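Local coordinates for protein PelD (PDB 4EU0) that binds cyclic di-GMP through its GGDEF-like domain and acts as an effector in pellicle formation by Pseudomonas aeruginosa, here as the fragment holding its GAF and GGDEF-like domains, at residues A[2-6]-A[34-38]; A[42-48]-A[60-66]; A[104-108]-A[120-126]. All blocks are in the same frame, centred on the assembly; numbering follows the deposited sequence.

Interaction 1 of 3, residues A[2-6]-A[34-38]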
ATOM      1  N   SER A   2      12.423  -1.855  -6.196  1.00 31.12           N
ATOM      2  CA  SER A   2      11.842  -2.873  -7.073  1.00 30.56           C
ATOM      3  C   SER A   2      10.404  -3.222  -6.687  1.00 28.33           C
ATOM      4  O   SER A   2       9.556  -3.387  -7.566  1.00 28.22           O
ATOM      5  CB  SER A   2      12.732  -4.126  -7.181  1.00 32.29           C
ATOM      6  OG  SER A   2      13.690  -4.197  -6.136  1.00 34.35           O
ATOM      7  N   LEU A   3      10.134  -3.305  -5.383  1.00 25.90           N
ATOM      8  CA  LEU A   3       8.776  -3.546  -4.890  1.00 24.07           C
ATOM      9  C   LEU A   3       7.817  -2.450  -5.346  1.00 22.15           C
ATOM     10  O   LEU A   3       6.750  -2.748  -5.884  1.00 21.65           O
ATOM     11  CB  LEU A   3       8.741  -3.677  -3.359  1.00 23.97           C
ATOM     12  CG  LEU A   3       7.347  -3.872  -2.746  1.00 24.45           C
ATOM     13  CD1 LEU A   3       6.725  -5.209  -3.147  1.00 26.56           C
ATOM     14  CD2 LEU A   3       7.379  -3.722  -1.229  1.00 25.60           C
ATOM     15  N   ARG A   4       8.201  -1.192  -5.131  1.00 20.66           N
ATOM     16  CA  ARG A   4       7.360  -0.065  -5.527  1.00 19.21           C
ATOM     17  C   ARG A   4       7.079  -0.126  -7.029  1.00 19.57           C
ATOM     18  O   ARG A   4       5.935  -0.004  -7.447  1.00 19.42           O
ATOM     19  CB  ARG A   4       8.010   1.275  -5.169  1.00 18.89           C
ATOM     20  CG  ARG A   4       8.230   1.522  -3.685  1.00 18.67           C
ATOM     21  CD  ARG A   4       8.439   3.008  -3.416  1.00 18.51           C
ATOM     22  NE  ARG A   4       9.636   3.547  -4.067  1.00 21.62           N
ATOM     23  CZ  ARG A   4      10.863   3.553  -3.548  1.00 23.47           C
ATOM     24  NH1 ARG A   4      11.104   3.037  -2.351  1.00 23.75           N
ATOM     25  NH2 ARG A   4      11.867   4.078  -4.240  1.00 26.62           N
ATOM     26  N   SER A   5       8.120  -0.334  -7.829  1.00 20.57           N
ATOM     27  CA  SER A   5       7.941  -0.416  -9.284  1.00 21.24           C
ATOM     28  C   SER A   5       7.063  -1.601  -9.687  1.00 21.23           C
ATOM     29  O   SER A   5       6.230  -1.476 -10.573  1.00 21.42           O
ATOM     30  CB  SER A   5       9.287  -0.445 -10.014  1.00 22.99           C
ATOM     31  OG  SER A   5       9.866   0.843 -10.009  1.00 24.43           O
ATOM     32  N   SER A   6       7.228  -2.742  -9.018  1.00 20.76           N
ATOM     33  CA  SER A   6       6.351  -3.898  -9.256  1.00 20.79           C
ATOM     34  C   SER A   6       4.881  -3.587  -8.997  1.00 19.83           C
ATOM     35  O   SER A   6       4.013  -3.946  -9.787  1.00 19.87           O
ATOM     36  CB  SER A   6       6.770  -5.078  -8.385  1.00 20.88           C
ATOM     37  OG  SER A   6       7.923  -5.689  -8.919  1.00 23.08           O
ATOM     38  N   LEU A  34       4.495 -12.309 -10.268  1.00 26.95           N
ATOM     39  CA  LEU A  34       5.094 -11.398  -9.293  1.00 25.52           C
ATOM     40  C   LEU A  34       5.502 -12.139  -8.021  1.00 24.67           C
ATOM     41  O   LEU A  34       6.637 -12.000  -7.553  1.00 24.41           O
ATOM     42  CB  LEU A  34       4.139 -10.252  -8.957  1.00 24.87           C
ATOM     43  CG  LEU A  34       4.032  -9.053  -9.901  1.00 25.78           C
ATOM     44  CD1 LEU A  34       3.009  -8.060  -9.344  1.00 26.29           C
ATOM     45  CD2 LEU A  34       5.384  -8.379 -10.088  1.00 27.30           C
ATOM     46  N   LEU A  35       4.578 -12.926  -7.473  1.00 24.33           N
ATOM     47  CA  LEU A  35       4.858 -13.728  -6.283  1.00 23.73           C
ATOM     48  C   LEU A  35       5.978 -14.734  -6.543  1.00 24.73           C
ATOM     49  O   LEU A  35       6.825 -14.963  -5.674  1.00 24.42           O
ATOM     50  CB  LEU A  35       3.587 -14.424  -5.781  1.00 23.67           C
ATOM     51  CG  LEU A  35       2.565 -13.499  -5.094  1.00 22.92           C
ATOM     52  CD1 LEU A  35       1.176 -14.094  -5.139  1.00 23.17           C
ATOM     53  CD2 LEU A  35       2.986 -13.208  -3.649  1.00 22.11           C
ATOM     54  N   ALA A  36       5.978 -15.319  -7.741  1.00 26.22           N
ATOM     55  CA  ALA A  36       7.023 -16.262  -8.167  1.00 28.02           C
ATOM     56  C   ALA A  36       8.403 -15.609  -8.244  1.00 28.68           C
ATOM     57  O   ALA A  36       9.400 -16.207  -7.824  1.00 29.37           O
ATOM     58  CB  ALA A  36       6.662 -16.896  -9.503  1.00 29.16           C
ATOM     59  N   GLN A  37       8.440 -14.389  -8.781  1.00 28.81           N
ATOM     60  CA  GLN A  37       9.661 -13.588  -8.906  1.00 29.69           C
ATOM     61  C   GLN A  37      10.298 -13.325  -7.541  1.00 28.49           C
ATOM     62  O   GLN A  37      11.471 -13.628  -7.327  1.00 28.99           O
ATOM     63  CB  GLN A  37       9.342 -12.264  -9.626  1.00 29.76           C
ATOM     64  CG  GLN A  37      10.494 -11.257  -9.751  1.00 31.91           C
ATOM     65  CD  GLN A  37      10.019  -9.861 -10.173  1.00 33.59           C
ATOM     66  OE1 GLN A  37       8.856  -9.668 -10.543  1.00 33.69           O
ATOM     67  NE2 GLN A  37      10.920  -8.884 -10.114  1.00 35.16           N
ATOM     68  N   TYR A  38       9.510 -12.786  -6.614  1.00 26.78           N
ATOM     69  CA  TYR A  38      10.035 -12.404  -5.302  1.00 26.11           C
ATOM     70  C   TYR A  38      10.360 -13.594  -4.384  1.00 26.13           C
ATOM     71  O   TYR A  38      11.282 -13.513  -3.569  1.00 26.11           O
ATOM     72  CB  TYR A  38       9.089 -11.403  -4.631  1.00 25.14           C
ATOM     73  CG  TYR A  38       9.191 -10.005  -5.206  1.00 26.07           C
ATOM     74  CD1 TYR A  38       9.896  -9.006  -4.530  1.00 28.13           C
ATOM     75  CD2 TYR A  38       8.590  -9.678  -6.423  1.00 27.52           C
ATOM     76  CE1 TYR A  38       9.997  -7.725  -5.046  1.00 29.72           C
ATOM     77  CE2 TYR A  38       8.687  -8.394  -6.952  1.00 29.21           C
ATOM     78  CZ  TYR A  38       9.391  -7.424  -6.256  1.00 30.45           C
ATOM     79  OH  TYR A  38       9.489  -6.149  -6.757  1.00 32.06           O
TER

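Interaction 2 of 3, residues A[42-48]-A[60-66]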
ATOM      1  N   ARG A  42       9.210 -22.211  -7.741  1.00 31.50           N
ATOM      2  CA  ARG A  42       9.341 -23.110  -8.883  1.00 33.72           C
ATOM      3  C   ARG A  42       8.035 -23.836  -9.217  1.00 33.94           C
ATOM      4  O   ARG A  42       7.692 -23.982 -10.395  1.00 35.33           O
ATOM      5  CB  ARG A  42      10.501 -24.095  -8.679  1.00 35.27           C
ATOM      6  CG  ARG A  42      10.937 -24.843  -9.945  1.00 39.63           C
ATOM      7  CD  ARG A  42      11.362 -23.876 -11.058  1.00 43.02           C
ATOM      8  NE  ARG A  42      12.059 -24.548 -12.154  1.00 46.82           N
ATOM      9  CZ  ARG A  42      11.468 -25.139 -13.190  1.00 49.15           C
ATOM     10  NH1 ARG A  42      10.145 -25.161 -13.300  1.00 48.96           N
ATOM     11  NH2 ARG A  42      12.208 -25.718 -14.124  1.00 52.15           N
ATOM     12  N   ILE A  43       7.321 -24.299  -8.190  1.00 32.64           N
ATOM     13  CA  ILE A  43       5.986 -24.873  -8.383  1.00 32.61           C
ATOM     14  C   ILE A  43       5.000 -24.264  -7.389  1.00 30.82           C
ATOM     15  O   ILE A  43       5.196 -24.344  -6.171  1.00 29.88           O
ATOM     16  CB  ILE A  43       5.950 -26.431  -8.287  1.00 34.14           C
ATOM     17  CG1 ILE A  43       7.136 -27.076  -9.014  1.00 35.47           C
ATOM     18  CG2 ILE A  43       4.643 -26.962  -8.879  1.00 35.13           C
ATOM     19  CD1 ILE A  43       7.250 -28.591  -8.808  1.00 37.68           C
ATOM     20  N   ALA A  44       3.938 -23.659  -7.922  1.00 30.27           N
ATOM     21  CA  ALA A  44       2.958 -22.943  -7.108  1.00 28.38           C
ATOM     22  C   ALA A  44       1.622 -22.781  -7.835  1.00 28.65           C
ATOM     23  O   ALA A  44       1.519 -23.053  -9.036  1.00 29.67           O
ATOM     24  CB  ALA A  44       3.507 -21.571  -6.697  1.00 26.57           C
ATOM     25  N   GLY A  45       0.611 -22.333  -7.094  1.00 27.47           N
ATOM     26  CA  GLY A  45      -0.713 -22.068  -7.650  1.00 27.64           C
ATOM     27  C   GLY A  45      -1.393 -20.914  -6.941  1.00 26.12           C
ATOM     28  O   GLY A  45      -1.135 -20.658  -5.758  1.00 24.21           O
ATOM     29  N   LEU A  46      -2.256 -20.212  -7.672  1.00 26.46           N
ATOM     30  CA  LEU A  46      -3.036 -19.110  -7.116  1.00 25.93           C
ATOM     31  C   LEU A  46      -4.523 -19.443  -7.168  1.00 27.29           C
ATOM     32  O   LEU A  46      -5.043 -19.811  -8.221  1.00 29.18           O
ATOM     33  CB  LEU A  46      -2.764 -17.822  -7.889  1.00 25.15           C
ATOM     34  CG  LEU A  46      -3.358 -16.526  -7.323  1.00 23.84           C
ATOM     35  CD1 LEU A  46      -2.701 -16.114  -6.002  1.00 23.88           C
ATOM     36  CD2 LEU A  46      -3.221 -15.417  -8.346  1.00 24.73           C
ATOM     37  N   TYR A  47      -5.196 -19.309  -6.027  1.00 27.48           N
ATOM     38  CA  TYR A  47      -6.599 -19.726  -5.887  1.00 28.83           C
ATOM     39  C   TYR A  47      -7.467 -18.622  -5.297  1.00 28.84           C
ATOM     40  O   TYR A  47      -7.004 -17.847  -4.470  1.00 27.29           O
ATOM     41  CB  TYR A  47      -6.688 -20.966  -4.995  1.00 29.43           C
ATOM     42  CG  TYR A  47      -5.745 -22.068  -5.416  1.00 29.82           C
ATOM     43  CD1 TYR A  47      -6.143 -23.030  -6.332  1.00 31.26           C
ATOM     44  CD2 TYR A  47      -4.437 -22.123  -4.923  1.00 28.84           C
ATOM     45  CE1 TYR A  47      -5.284 -24.037  -6.731  1.00 31.98           C
ATOM     46  CE2 TYR A  47      -3.565 -23.121  -5.325  1.00 28.62           C
ATOM     47  CZ  TYR A  47      -3.999 -24.076  -6.227  1.00 31.01           C
ATOM     48  OH  TYR A  47      -3.150 -25.078  -6.628  1.00 30.88           O
ATOM     49  N   ARG A  48      -8.728 -18.555  -5.722  1.00 30.50           N
ATOM     50  CA  ARG A  48      -9.672 -17.616  -5.126  1.00 30.55           C
ATOM     51  C   ARG A  48     -10.135 -18.140  -3.769  1.00 30.44           C
ATOM     52  O   ARG A  48     -10.360 -19.336  -3.602  1.00 31.15           O
ATOM     53  CB  ARG A  48     -10.879 -17.385  -6.043  1.00 32.34           C
ATOM     54  CG  ARG A  48     -11.931 -16.443  -5.459  1.00 33.75           C
ATOM     55  CD  ARG A  48     -13.199 -16.371  -6.305  1.00 39.16           C
ATOM     56  NE  ARG A  48     -12.958 -15.812  -7.636  1.00 42.60           N
ATOM     57  CZ  ARG A  48     -12.839 -14.515  -7.915  1.00 43.31           C
ATOM     58  NH1 ARG A  48     -12.927 -13.591  -6.960  1.00 43.11           N
ATOM     59  NH2 ARG A  48     -12.624 -14.136  -9.168  1.00 45.12           N
ATOM     60  N   LEU A  60      -6.612 -20.436 -10.432  1.00 42.97           N
ATOM     61  CA  LEU A  60      -6.686 -19.236 -11.260  1.00 42.66           C
ATOM     62  C   LEU A  60      -5.471 -19.129 -12.169  1.00 42.78           C
ATOM     63  O   LEU A  60      -5.560 -18.595 -13.277  1.00 43.59           O
ATOM     64  CB  LEU A  60      -6.797 -17.979 -10.389  1.00 40.85           C
ATOM     65  CG  LEU A  60      -8.009 -17.850  -9.464  1.00 40.91           C
ATOM     66  CD1 LEU A  60      -7.806 -16.706  -8.486  1.00 39.16           C
ATOM     67  CD2 LEU A  60      -9.288 -17.657 -10.264  1.00 42.92           C
ATOM     68  N   ALA A  61      -4.339 -19.631 -11.673  1.00 41.90           N
ATOM     69  CA  ALA A  61      -3.069 -19.655 -12.397  1.00 42.20           C
ATOM     70  C   ALA A  61      -2.124 -20.631 -11.705  1.00 41.90           C
ATOM     71  O   ALA A  61      -2.195 -20.813 -10.485  1.00 40.63           O
ATOM     72  CB  ALA A  61      -2.446 -18.264 -12.458  1.00 40.94           C
ATOM     73  N   THR A  62      -1.248 -21.259 -12.492  1.00 43.02           N
ATOM     74  CA  THR A  62      -0.294 -22.241 -11.972  1.00 43.13           C
ATOM     75  C   THR A  62       1.134 -21.996 -12.470  1.00 43.31           C
ATOM     76  O   THR A  62       1.342 -21.448 -13.554  1.00 44.01           O
ATOM     77  CB  THR A  62      -0.708 -23.686 -12.324  1.00 44.94           C
ATOM     78  OG1 THR A  62      -0.726 -23.853 -13.745  1.00 47.02           O
ATOM     79  CG2 THR A  62      -2.082 -24.010 -11.763  1.00 45.00           C
ATOM     80  N   LEU A  63       2.106 -22.391 -11.654  1.00 42.81           N
ATOM     81  CA  LEU A  63       3.519 -22.315 -12.011  1.00 43.59           C
ATOM     82  C   LEU A  63       4.158 -23.678 -11.772  1.00 44.72           C
ATOM     83  O   LEU A  63       3.932 -24.295 -10.732  1.00 43.94           O
ATOM     84  CB  LEU A  63       4.237 -21.236 -11.189  1.00 41.75           C
ATOM     85  CG  LEU A  63       5.756 -21.110 -11.367  1.00 42.69           C
ATOM     86  CD1 LEU A  63       6.110 -20.289 -12.603  1.00 44.14           C
ATOM     87  CD2 LEU A  63       6.399 -20.514 -10.126  1.00 40.94           C
ATOM     88  N   GLY A  64       4.947 -24.139 -12.740  1.00 46.77           N
ATOM     89  CA  GLY A  64       5.557 -25.466 -12.685  1.00 48.59           C
ATOM     90  C   GLY A  64       4.516 -26.558 -12.832  1.00 49.97           C
ATOM     91  O   GLY A  64       3.382 -26.291 -13.245  1.00 50.13           O
ATOM     92  N   GLU A  65       4.895 -27.786 -12.486  1.00 51.23           N
ATOM     93  CA  GLU A  65       3.983 -28.925 -12.563  1.00 52.84           C
ATOM     94  C   GLU A  65       3.105 -28.958 -11.312  1.00 51.38           C
ATOM     95  O   GLU A  65       3.358 -29.712 -10.371  1.00 50.97           O
ATOM     96  CB  GLU A  65       4.761 -30.234 -12.745  1.00 54.57           C
ATOM     97  CG  GLU A  65       4.192 -31.153 -13.823  1.00 57.85           C
ATOM     98  CD  GLU A  65       4.230 -30.526 -15.210  1.00 60.03           C
ATOM     99  OE1 GLU A  65       5.287 -29.982 -15.598  1.00 60.38           O
ATOM    100  OE2 GLU A  65       3.200 -30.572 -15.912  1.00 61.74           O
ATOM    101  N   MET A  66       2.073 -28.117 -11.329  1.00 50.90           N
ATOM    102  CA  MET A  66       1.214 -27.852 -10.178  1.00 49.82           C
ATOM    103  C   MET A  66       0.230 -28.993  -9.883  1.00 50.66           C
ATOM    104  O   MET A  66      -0.677 -29.242 -10.676  1.00 52.10           O
ATOM    105  CB  MET A  66       0.438 -26.559 -10.443  1.00 49.18           C
ATOM    106  CG  MET A  66      -0.014 -25.788  -9.223  1.00 48.61           C
ATOM    107  SD  MET A  66      -1.374 -26.496  -8.278  1.00 52.49           S
ATOM    108  CE  MET A  66      -2.639 -26.766  -9.524  1.00 53.59           C
TER

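Interaction 3 of 3, residues A[104-108]-A[120-126]. Unlike the reference sequence in segment 104-108: Ala104 (reference Leu), Ala105 (reference Gln).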
ATOM      1  N   ALA A 104       2.982 -27.819  -0.867  1.00 32.75           N
ATOM      2  CA  ALA A 104       2.862 -28.153   0.545  1.00 32.23           C
ATOM      3  C   ALA A 104       4.049 -27.619   1.353  1.00 31.33           C
ATOM      4  O   ALA A 104       4.388 -28.163   2.408  1.00 32.06           O
ATOM      5  CB  ALA A 104       2.711 -29.653   0.712  1.00 33.77           C
ATOM      6  N   ALA A 105       4.668 -26.551   0.850  1.00 29.88           N
ATOM      7  CA  ALA A 105       5.788 -25.893   1.525  1.00 28.98           C
ATOM      8  C   ALA A 105       5.355 -24.620   2.252  1.00 27.47           C
ATOM      9  O   ALA A 105       5.654 -24.441   3.434  1.00 27.34           O
ATOM     10  CB  ALA A 105       6.896 -25.577   0.529  1.00 29.08           C
ATOM     11  N   VAL A 106       4.680 -23.728   1.529  1.00 26.19           N
ATOM     12  CA  VAL A 106       4.212 -22.454   2.082  1.00 24.91           C
ATOM     13  C   VAL A 106       2.830 -22.129   1.530  1.00 24.17           C
ATOM     14  O   VAL A 106       2.546 -22.366   0.348  1.00 24.58           O
ATOM     15  CB  VAL A 106       5.169 -21.265   1.747  1.00 23.94           C
ATOM     16  CG1 VAL A 106       4.689 -19.975   2.420  1.00 23.63           C
ATOM     17  CG2 VAL A 106       6.580 -21.547   2.186  1.00 25.58           C
ATOM     18  N   CYS A 107       1.972 -21.602   2.401  1.00 23.18           N
ATOM     19  CA  CYS A 107       0.721 -20.988   1.986  1.00 22.45           C
ATOM     20  C   CYS A 107       0.714 -19.509   2.343  1.00 20.73           C
ATOM     21  O   CYS A 107       0.977 -19.146   3.493  1.00 20.10           O
ATOM     22  CB  CYS A 107      -0.457 -21.683   2.653  1.00 23.24           C
ATOM     23  SG  CYS A 107      -0.884 -23.210   1.867  1.00 27.19           S
ATOM     24  N   VAL A 108       0.416 -18.662   1.358  1.00 19.70           N
ATOM     25  CA  VAL A 108       0.378 -17.213   1.582  1.00 18.58           C
ATOM     26  C   VAL A 108      -1.006 -16.662   1.213  1.00 18.94           C
ATOM     27  O   VAL A 108      -1.395 -16.696   0.043  1.00 19.35           O
ATOM     28  CB  VAL A 108       1.475 -16.439   0.783  1.00 18.00           C
ATOM     29  CG1 VAL A 108       1.625 -15.024   1.324  1.00 16.91           C
ATOM     30  CG2 VAL A 108       2.825 -17.156   0.844  1.00 17.40           C
ATOM     31  N   LEU A 120      -5.402 -17.118  -2.341  1.00 23.46           N
ATOM     32  CA  LEU A 120      -4.415 -17.939  -1.660  1.00 23.05           C
ATOM     33  C   LEU A 120      -3.282 -18.293  -2.624  1.00 22.47           C
ATOM     34  O   LEU A 120      -3.533 -18.739  -3.740  1.00 23.32           O
ATOM     35  CB  LEU A 120      -5.114 -19.204  -1.138  1.00 24.62           C
ATOM     36  CG  LEU A 120      -4.369 -20.353  -0.458  1.00 25.85           C
ATOM     37  CD1 LEU A 120      -5.382 -21.265   0.220  1.00 29.62           C
ATOM     38  CD2 LEU A 120      -3.592 -21.140  -1.468  1.00 29.24           C
ATOM     39  N   LEU A 121      -2.039 -18.079  -2.193  1.00 21.12           N
ATOM     40  CA  LEU A 121      -0.874 -18.611  -2.899  1.00 21.44           C
ATOM     41  C   LEU A 121      -0.460 -19.911  -2.214  1.00 21.93           C
ATOM     42  O   LEU A 121      -0.130 -19.899  -1.029  1.00 22.13           O
ATOM     43  CB  LEU A 121       0.300 -17.616  -2.874  1.00 19.76           C
ATOM     44  CG  LEU A 121       1.659 -18.108  -3.395  1.00 20.36           C
ATOM     45  CD1 LEU A 121       1.648 -18.252  -4.903  1.00 21.47           C
ATOM     46  CD2 LEU A 121       2.796 -17.189  -2.958  1.00 18.53           C
ATOM     47  N   ALA A 122      -0.500 -21.022  -2.953  1.00 23.43           N
ATOM     48  CA  ALA A 122      -0.078 -22.325  -2.442  1.00 24.16           C
ATOM     49  C   ALA A 122       1.208 -22.738  -3.134  1.00 24.75           C
ATOM     50  O   ALA A 122       1.241 -22.894  -4.353  1.00 25.65           O
ATOM     51  CB  ALA A 122      -1.167 -23.376  -2.668  1.00 25.30           C
ATOM     52  N   VAL A 123       2.275 -22.888  -2.357  1.00 24.72           N
ATOM     53  CA  VAL A 123       3.583 -23.214  -2.924  1.00 25.37           C
ATOM     54  C   VAL A 123       3.944 -24.665  -2.639  1.00 26.88           C
ATOM     55  O   VAL A 123       4.043 -25.068  -1.480  1.00 26.80           O
ATOM     56  CB  VAL A 123       4.690 -22.283  -2.391  1.00 24.46           C
ATOM     57  CG1 VAL A 123       6.036 -22.666  -3.002  1.00 24.99           C
ATOM     58  CG2 VAL A 123       4.360 -20.817  -2.687  1.00 23.88           C
ATOM     59  N   GLU A 124       4.130 -25.438  -3.707  1.00 28.38           N
ATOM     60  CA  GLU A 124       4.550 -26.827  -3.594  1.00 30.12           C
ATOM     61  C   GLU A 124       6.070 -26.970  -3.584  1.00 30.39           C
ATOM     62  O   GLU A 124       6.605 -27.847  -2.910  1.00 31.13           O
ATOM     63  CB  GLU A 124       3.921 -27.716  -4.677  1.00 31.90           C
ATOM     64  CG  GLU A 124       3.279 -26.991  -5.854  1.00 33.35           C
ATOM     65  CD  GLU A 124       1.782 -26.727  -5.676  1.00 35.38           C
ATOM     66  OE1 GLU A 124       1.227 -27.075  -4.606  1.00 37.88           O
ATOM     67  OE2 GLU A 124       1.157 -26.180  -6.621  1.00 30.79           O
ATOM     68  N   GLN A 125       6.756 -26.097  -4.320  1.00 30.11           N
ATOM     69  CA  GLN A 125       8.214 -26.153  -4.403  1.00 30.79           C
ATOM     70  C   GLN A 125       8.864 -24.778  -4.549  1.00 29.47           C
ATOM     71  O   GLN A 125       8.547 -24.004  -5.454  1.00 29.21           O
ATOM     72  CB  GLN A 125       8.651 -27.069  -5.554  1.00 32.74           C
ATOM     73  CG  GLN A 125      10.159 -27.349  -5.609  1.00 35.31           C
ATOM     74  CD  GLN A 125      10.585 -28.001  -6.907  1.00 38.66           C
ATOM     75  OE1 GLN A 125      10.119 -29.088  -7.251  1.00 41.44           O
ATOM     76  NE2 GLN A 125      11.492 -27.347  -7.628  1.00 40.51           N
ATOM     77  N   MET A 126       9.787 -24.493  -3.639  1.00 29.05           N
ATOM     78  CA  MET A 126      10.704 -23.368  -3.761  1.00 28.28           C
ATOM     79  C   MET A 126      12.059 -23.873  -3.279  1.00 29.28           C
ATOM     80  O   MET A 126      12.105 -24.785  -2.454  1.00 29.42           O
ATOM     81  CB  MET A 126      10.236 -22.180  -2.913  1.00 26.68           C
ATOM     82  CG  MET A 126       9.840 -22.564  -1.499  1.00 27.21           C
ATOM     83  SD  MET A 126       9.185 -21.187  -0.544  1.00 25.50           S
ATOM     84  CE  MET A 126       7.631 -20.795  -1.305  1.00 28.92           C
TER

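Interaction 1 of 3, residues A[2-6]-A[34-38]
Tyr38 spans the distance between two nearly antiparallel segments, 2-6 of helix 2-16 and 34-38 of helix 28-39, and ends against Ser6. The local axes run at 170° and come no closer than 12.3 Å, too far for backbones to meet, so the long aromatic side chain carries most of the contact. Its CB leaves segment 34-38 toward the other helix, and with CG anti to the carbonyl carbon (chi1 -76°) the ring is laid across the gap. Early along the ring, the CD2 side has Leu34 O of its own helix at the edge, in the ring plane. Farther out, CE2 comes 3.4 Å from Ser6 OG, which also sits at the ring edge. CZ is 3.5 Å from the same Ser6 OG. At the tip, Tyr38 OH and Ser6 OG form a hydrogen bond of 2.7 Å, and Ser6 CB also approaches that hydroxyl, at 3.3 Å from Tyr38 OH. Backbone polar atoms of the first helical turn gather there too: Ser2 O lies 2.9 Å from Tyr38 OH, but at an angle too poor for a hydrogen bond.

A smaller apolar touch accompanies the hydroxyl pair. Leu34 reaches forward with CD2, 3.9 Å from Ser6 OG, and comes almost as near to Ser6 CB. Leu3 and Tyr38 are both backed by helix 133-150, Leu3 meeting Ile141 and Leu142, Tyr38 meeting Leu138 and Leu142. On a different side of helix 2-16, Arg4 belongs to the cyclic di-GMP pocket; its NH1 is hydrogen-bonded to Leu233 O.

The one hydrogen bond between the segments is thus a short hydroxyl pair in which either oxygen could donate. It joins helix 2-16 to helix 28-39 by a directional bond, with little interlocking of side chains.

Interaction 2 of 3, residues A[42-48]-A[60-66]
Tyr47 and Met66 approach from opposite directions on one face of an antiparallel strand pair, meeting over Gly45, which has no side chain. Met66 runs along its neighbour's backbone first: its CG lies 3.1 Å from Ala44 O, and bends at chi2 (-73°) and chi3 then turn the sulfur toward the tyrosine. SD stands at the edge of the Tyr47 ring, 5.5 Å from the ring centroid and 80° off its normal. This is an edge-on Met-aromatic contact, although sulfur and hydroxyl are modelled implausibly close, so its finer detail is doubtful. Tyr47 OH is buried here without a polar partner in the model. Near the other end, Ile43 lays CG2 against the turn after strand 61-63, 3.4 Å from Glu65 O, where Glu65 is the centre of an inverse gamma turn.

The opposite face is apolar. Leu46, Ala61 and Leu63 point there, away from Tyr47, and meet helix 28-39 at Val31, Leu32 and Ala36. Leu63 extends CG anti to its amide nitrogen (chi1 175°), bringing CG 3.6 Å from Arg42 O. Leu60 reaches across with CD1, 3.5 Å from Arg48 N, while also packing on helix 23-26.

Between the faces, Ala44 and Leu63 exchange two backbone hydrogen bonds, Leu63 N to Ala44 O being 2.8 Å. Leu46 N binds Ala61 O, but Leu46 O receives Leu60 N at 2.8 Å. Leu60 and Ala61 therefore both face Leu46, forming a classic beta bulge.

Strand 61-63 is an outermost strand of the sheet within this chain, and 43-48 lies between it and 117-123. This pairing belongs to the antiparallel sheet of strand order 2-1-5-4-3 that is typical of the GAF fold.

Interaction 3 of 3, residues A[104-108]-A[120-126]
Val123 O is gripped by three successive amides of the facing segment. Ala105 N binds it at 2.8 Å, nearly in line with the carbonyl bond; Ala104 N, at 3.0 Å, comes in tilted from the carbonyl plane, and Val106 N adds a weak bond of 3.4 Å. Ala104 and Ala105 differ from the reference sequence, which has Leu and Gln there, but this grip uses only their backbone. Ala105 and Val106 both face Val123, a classic beta bulge, just where the model resumes after an untraced stretch. Beyond it the ladder is regular: Val123 N binds Val106 O, and Val108 and Leu121 exchange two bonds of 2.7 Å each, between Val108 N and Leu121 O and between Leu121 N and Val108 O.

Val108 and Leu121 run alongside each other, with CG2 of Val108 3.8 Å from CD2 of Leu121. Met126 comes across Val106, its SD 3.8 Å from Val106 CG2.

The valine face turns to helix 133-150, where Val106 meets Phe136 and Val108 meets Ala143. Cys107, on the other face, packs against helix 74-82. Within the sheet, this hairpin is flanked by strand 86-87 beside 106-111 and by strand 43-48 beside 117-123.

How the interactions relate
The three contacts follow one another along the chain without overlapping, each closing before the next opens. Interactions 2 and 3 share the GAF sheet, their centres about 9 Å apart: strands 43-48 and 117-123 are neighbours in it, with probable hydrogen bonds between Tyr47 O and Leu120 N and between Gly45 N and Ala122 O. Interaction 1 lies about 17 Å, centre to centre, from either, on the helical side. Helix 28-39 connects the layers, Ala36 packing on Leu63 and Leu35 on Leu121. Interaction 1 thus links helix 2-16, which carries Arg4 of the cyclic di-GMP pocket, to a helix packed on the GAF sheet.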